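Local coordinates for protein fatty acid synthase 1, isoform A (Drosophila melanogaster, PDB 6FN6) that probably builds long-chain saturated fatty acids from acetyl-CoA and malonyl-CoA with NADPH, this piece holding the dehydratase, enoylreductase and ketoreductase domains of its modifying region, at residues D598-P610 / S661-M673. Residues are numbered along the deposited sequence; the frame is centred on the assembly and turned at random.
Sequences DKNLETCTVYYAP and SLATTCVASKRMM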
loop_
_atom_site.group_PDB
_atom_site.type_symbol
_atom_site.label_atom_id
_atom_site.label_comp_id
_atom_site.label_asym_id
_atom_site.label_seq_id
_atom_site.Cartn_x
_atom_site.Cartn_y
_atom_site.Cartn_z
ATOM N N ASP A 598 -25.359 -38.467 1.427
ATOM C CA ASP A 598 -25.740 -38.120 0.063
ATOM C C ASP A 598 -24.581 -37.464 -0.680
ATOM O O ASP A 598 -23.691 -36.879 -0.063
ATOM C CB ASP A 598 -26.951 -37.184 0.067
ATOM C CG ASP A 598 -28.198 -37.846 0.619
ATOM O OD1 ASP A 598 -28.342 -39.076 0.453
ATOM O OD2 ASP A 598 -29.036 -37.137 1.217
ATOM N N LYS A 599 -24.602 -37.565 -2.006
ATOM C CA LYS A 599 -23.601 -36.915 -2.845
ATOM C C LYS A 599 -22.194 -37.391 -2.470
ATOM O O LYS A 599 -21.927 -38.594 -2.428
ATOM C CB LYS A 599 -23.715 -35.391 -2.716
ATOM C CG LYS A 599 -25.087 -34.834 -3.066
ATOM C CD LYS A 599 -25.431 -33.618 -2.215
ATOM C CE LYS A 599 -24.426 -32.491 -2.398
ATOM N NZ LYS A 599 -24.814 -31.280 -1.624
ATOM N N ASN A 600 -21.297 -36.443 -2.209
ATOM C CA ASN A 600 -19.951 -36.758 -1.755
ATOM C C ASN A 600 -19.801 -36.284 -0.313
ATOM O O ASN A 600 -18.852 -35.580 0.031
ATOM C CB ASN A 600 -18.907 -36.100 -2.659
ATOM C CG ASN A 600 -17.495 -36.537 -2.333
ATOM O OD1 ASN A 600 -17.230 -37.048 -1.247
ATOM N ND2 ASN A 600 -16.579 -36.336 -3.274
ATOM N N LEU A 601 -20.754 -36.678 0.525
ATOM C CA LEU A 601 -20.779 -36.260 1.922
ATOM C C LEU A 601 -20.786 -37.467 2.855
ATOM O O LEU A 601 -21.152 -38.573 2.456
ATOM C CB LEU A 601 -22.004 -35.382 2.195
ATOM C CG LEU A 601 -22.162 -34.146 1.303
ATOM C CD1 LEU A 601 -23.503 -33.475 1.550
ATOM C CD2 LEU A 601 -21.022 -33.162 1.528
ATOM N N GLU A 602 -20.377 -37.246 4.099
ATOM C CA GLU A 602 -20.321 -38.311 5.091
ATOM C C GLU A 602 -20.638 -37.775 6.481
ATOM O O GLU A 602 -19.981 -36.853 6.965
ATOM C CB GLU A 602 -18.940 -38.969 5.084
ATOM C CG GLU A 602 -18.819 -40.216 5.950
ATOM C CD GLU A 602 -19.494 -41.426 5.336
ATOM O OE1 GLU A 602 -20.307 -41.249 4.405
ATOM O OE2 GLU A 602 -19.206 -42.556 5.783
ATOM N N THR A 603 -21.645 -38.359 7.122
ATOM C CA THR A 603 -22.005 -37.977 8.481
ATOM C C THR A 603 -21.078 -38.701 9.446
ATOM O O THR A 603 -21.059 -39.930 9.500
ATOM C CB THR A 603 -23.473 -38.313 8.805
ATOM O OG1 THR A 603 -24.322 -37.817 7.762
ATOM C CG2 THR A 603 -23.887 -37.685 10.131
ATOM N N CYS A 604 -20.299 -37.932 10.199
ATOM C CA CYS A 604 -19.319 -38.497 11.119
ATOM C C CYS A 604 -19.695 -38.239 12.574
ATOM O O CYS A 604 -20.438 -37.305 12.880
ATOM C CB CYS A 604 -17.932 -37.918 10.832
ATOM S SG CYS A 604 -17.353 -38.181 9.138
ATOM N N THR A 605 -19.175 -39.078 13.464
ATOM C CA THR A 605 -19.352 -38.878 14.894
ATOM C C THR A 605 -18.151 -38.112 15.428
ATOM O O THR A 605 -17.011 -38.542 15.262
ATOM C CB THR A 605 -19.488 -40.217 15.647
ATOM O OG1 THR A 605 -20.461 -41.043 14.995
ATOM C CG2 THR A 605 -19.910 -39.981 17.092
ATOM N N VAL A 606 -18.407 -36.981 16.077
ATOM C CA VAL A 606 -17.331 -36.107 16.521
ATOM C C VAL A 606 -16.819 -36.549 17.884
ATOM O O VAL A 606 -17.601 -36.782 18.807
ATOM C CB VAL A 606 -17.792 -34.638 16.561
ATOM C CG1 VAL A 606 -16.662 -33.725 17.029
ATOM C CG2 VAL A 606 -18.295 -34.204 15.196
ATOM N N TYR A 607 -15.499 -36.661 17.996
ATOM C CA TYR A 607 -14.852 -36.993 19.258
ATOM C C TYR A 607 -14.067 -35.792 19.769
ATOM O O TYR A 607 -14.159 -35.425 20.940
ATOM C CB TYR A 607 -13.924 -38.193 19.089
ATOM C CG TYR A 607 -14.638 -39.523 19.126
ATOM C CD1 TYR A 607 -15.513 -39.886 18.110
ATOM C CD2 TYR A 607 -14.440 -40.417 20.170
ATOM C CE1 TYR A 607 -16.171 -41.099 18.133
ATOM C CE2 TYR A 607 -15.094 -41.636 20.202
ATOM C CZ TYR A 607 -15.958 -41.970 19.180
ATOM O OH TYR A 607 -16.613 -43.179 19.200
ATOM N N TYR A 608 -13.294 -35.185 18.874
ATOM C CA TYR A 608 -12.474 -34.033 19.223
ATOM C C TYR A 608 -12.712 -32.892 18.243
ATOM O O TYR A 608 -12.604 -33.072 17.032
ATOM C CB TYR A 608 -10.995 -34.426 19.238
ATOM C CG TYR A 608 -10.639 -35.310 20.412
ATOM C CD1 TYR A 608 -10.778 -36.688 20.334
ATOM C CD2 TYR A 608 -10.182 -34.763 21.604
ATOM C CE1 TYR A 608 -10.465 -37.497 21.404
ATOM C CE2 TYR A 608 -9.865 -35.566 22.679
ATOM C CZ TYR A 608 -10.009 -36.932 22.575
ATOM O OH TYR A 608 -9.695 -37.735 23.647
ATOM N N ALA A 609 -13.059 -31.724 18.777
ATOM C CA ALA A 609 -13.286 -30.538 17.960
ATOM C C ALA A 609 -12.411 -29.397 18.464
ATOM O O ALA A 609 -12.647 -28.868 19.551
ATOM C CB ALA A 609 -14.754 -30.138 17.994
ATOM N N PRO A 610 -11.385 -29.020 17.684
ATOM C CA PRO A 610 -10.556 -27.878 18.084
ATOM C C PRO A 610 -11.219 -26.523 17.866
ATOM O O PRO A 610 -12.049 -26.372 16.969
ATOM C CB PRO A 610 -9.322 -28.007 17.184
ATOM C CG PRO A 610 -9.318 -29.413 16.717
ATOM C CD PRO A 610 -10.753 -29.799 16.607
ATOM N N SER A 661 -18.439 -28.230 12.992
ATOM C CA SER A 661 -17.708 -29.380 13.518
ATOM C C SER A 661 -17.804 -29.438 15.038
ATOM O O SER A 661 -17.539 -30.476 15.647
ATOM C CB SER A 661 -16.238 -29.335 13.098
ATOM O OG SER A 661 -15.470 -28.565 14.009
ATOM N N LEU A 662 -18.198 -28.326 15.649
ATOM C CA LEU A 662 -18.292 -28.262 17.098
ATOM C C LEU A 662 -19.669 -28.761 17.513
ATOM O O LEU A 662 -20.480 -28.026 18.077
ATOM C CB LEU A 662 -18.043 -26.840 17.602
ATOM C CG LEU A 662 -17.879 -26.675 19.115
ATOM C CD1 LEU A 662 -16.711 -27.500 19.641
ATOM C CD2 LEU A 662 -17.691 -25.211 19.472
ATOM N N ALA A 663 -19.913 -30.032 17.209
ATOM C CA ALA A 663 -21.193 -30.670 17.462
ATOM C C ALA A 663 -20.970 -32.155 17.703
ATOM O O ALA A 663 -19.872 -32.664 17.491
ATOM C CB ALA A 663 -22.137 -30.450 16.292
ATOM N N THR A 664 -22.004 -32.849 18.158
ATOM C CA THR A 664 -21.897 -34.279 18.409
ATOM C C THR A 664 -21.717 -35.046 17.101
ATOM O O THR A 664 -21.138 -36.131 17.081
ATOM C CB THR A 664 -23.136 -34.811 19.146
ATOM O OG1 THR A 664 -24.313 -34.499 18.392
ATOM C CG2 THR A 664 -23.235 -34.184 20.529
ATOM N N THR A 665 -22.219 -34.473 16.011
ATOM C CA THR A 665 -22.078 -35.073 14.689
ATOM C C THR A 665 -21.826 -33.989 13.649
ATOM O O THR A 665 -22.261 -32.849 13.812
ATOM C CB THR A 665 -23.329 -35.878 14.288
ATOM O OG1 THR A 665 -24.509 -35.118 14.584
ATOM C CG2 THR A 665 -23.380 -37.203 15.039
ATOM N N CYS A 666 -21.108 -34.342 12.588
ATOM C CA CYS A 666 -20.810 -33.393 11.522
ATOM C C CYS A 666 -20.800 -34.084 10.164
ATOM O O CYS A 666 -20.364 -35.229 10.043
ATOM C CB CYS A 666 -19.466 -32.704 11.770
ATOM S SG CYS A 666 -19.081 -31.385 10.584
ATOM N N VAL A 667 -21.304 -33.389 9.150
ATOM C CA VAL A 667 -21.247 -33.877 7.779
ATOM C C VAL A 667 -19.990 -33.336 7.106
ATOM O O VAL A 667 -19.863 -32.132 6.893
ATOM C CB VAL A 667 -22.510 -33.481 6.993
ATOM C CG1 VAL A 667 -22.430 -33.981 5.557
ATOM C CG2 VAL A 667 -23.754 -34.023 7.676
ATOM N N ALA A 668 -19.064 -34.233 6.777
ATOM C CA ALA A 668 -17.789 -33.841 6.186
ATOM C C ALA A 668 -17.690 -34.267 4.722
ATOM O O ALA A 668 -18.310 -35.247 4.307
ATOM C CB ALA A 668 -16.638 -34.434 6.985
ATOM N N SER A 669 -16.916 -33.514 3.944
ATOM C CA SER A 669 -16.674 -33.831 2.539
ATOM C C SER A 669 -15.506 -34.807 2.388
ATOM O O SER A 669 -14.437 -34.589 2.959
ATOM C CB SER A 669 -16.395 -32.552 1.748
ATOM O OG SER A 669 -15.993 -32.851 0.423
ATOM N N LYS A 670 -15.707 -35.875 1.618
ATOM C CA LYS A 670 -14.688 -36.913 1.479
ATOM C C LYS A 670 -13.395 -36.342 0.914
ATOM O O LYS A 670 -12.304 -36.786 1.273
ATOM C CB LYS A 670 -15.171 -38.044 0.571
ATOM C CG LYS A 670 -16.458 -38.719 1.019
ATOM C CD LYS A 670 -16.871 -39.804 0.033
ATOM C CE LYS A 670 -18.253 -40.362 0.343
ATOM N NZ LYS A 670 -18.274 -41.172 1.593
ATOM N N ARG A 671 -13.516 -35.354 0.034
ATOM C CA ARG A 671 -12.340 -34.735 -0.559
ATOM C C ARG A 671 -11.447 -34.168 0.534
ATOM O O ARG A 671 -10.221 -34.240 0.443
ATOM C CB ARG A 671 -12.736 -33.635 -1.544
ATOM C CG ARG A 671 -13.544 -34.129 -2.733
ATOM C CD ARG A 671 -13.768 -33.013 -3.737
ATOM N NE ARG A 671 -14.608 -31.946 -3.198
ATOM C CZ ARG A 671 -15.921 -31.846 -3.389
ATOM N NH1 ARG A 671 -16.574 -32.751 -4.111
ATOM N NH2 ARG A 671 -16.587 -30.833 -2.853
ATOM N N MET A 672 -12.064 -33.602 1.567
ATOM C CA MET A 672 -11.309 -33.024 2.668
ATOM C C MET A 672 -11.375 -33.902 3.918
ATOM O O MET A 672 -11.851 -33.474 4.969
ATOM C CB MET A 672 -11.823 -31.613 2.972
ATOM C CG MET A 672 -11.332 -30.565 1.975
ATOM S SD MET A 672 -12.286 -29.035 1.979
ATOM C CE MET A 672 -13.789 -29.555 1.152
ATOM N N MET A 673 -10.880 -35.130 3.791
ATOM C CA MET A 673 -10.763 -36.041 4.928
ATOM C C MET A 673 -9.509 -36.903 4.827
ATOM O O MET A 673 -9.101 -37.315 3.740
ATOM C CB MET A 673 -11.986 -36.957 5.067
ATOM C CG MET A 673 -13.233 -36.269 5.585
ATOM S SD MET A 673 -14.476 -37.438 6.189
ATOM C CE MET A 673 -15.130 -38.132 4.683
#
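The Asn600 amide and the Arg671 guanidinium meet obliquely, their planes 78° apart, with ND2 of Asn600 nearest NH1 of Arg671 and no hydrogen bond between them. On one face of the guanidinium, offset toward its rim, lies the Ser669 hydroxyl, while Arg671 NE is bonded to Gln847 at the helix 844-860. At the edge of the Tyr607 ring, and in its plane, lies Thr605 O. Asn600 is poorly ordered, and its weak bond from Lys670 N to OD1 is doubtful. Beyond it, Lys670 NZ forms a long salt bridge with Glu602 OE1 (3.5 Å).

From this end strands 601-606 and 665-669 run antiparallel toward Val606. The hydrogen-bonded pairs are Glu602 with Ala668 and Cys604 with Cys666; the Cys604 N to Cys666 O bond, 2.7 Å, is nearly straight at 174°. Leu601, Thr603 and Thr605 share one face with Val667, where Leu601 CB meets Val667 CG1 at 3.7 Å. On the other face Cys604 SG lies 4.2 Å from Met673 SD, and Met673 also packs on strand 652-656.

Val606 N closes the pairing on Thr664 O (3.0 Å), the donor standing above the carbonyl plane. With CG1 anti to the backbone N (chi1 180°) and CG2 beside it, CG2 reaches Cys666 CB at 3.9 Å and CG1 approaches Ser661 O. Replacing Val606 by an alanine removes both methyls and is likely to cost Cys666 CB this apolar contact and open a gap beside Ser661 O.

After a classic beta bulge, where Tyr607 and Tyr608 both face Ala644, Ala609 CB packs on Leu662 CD1 (3.7 Å), Leu662 centring an inverse gamma turn. This bent antiparallel pairing, joined to strands 642-646 and 891-895, is consistent with the GroES-like substrate-binding part of a medium-chain dehydrogenase/reductase enoylreductase.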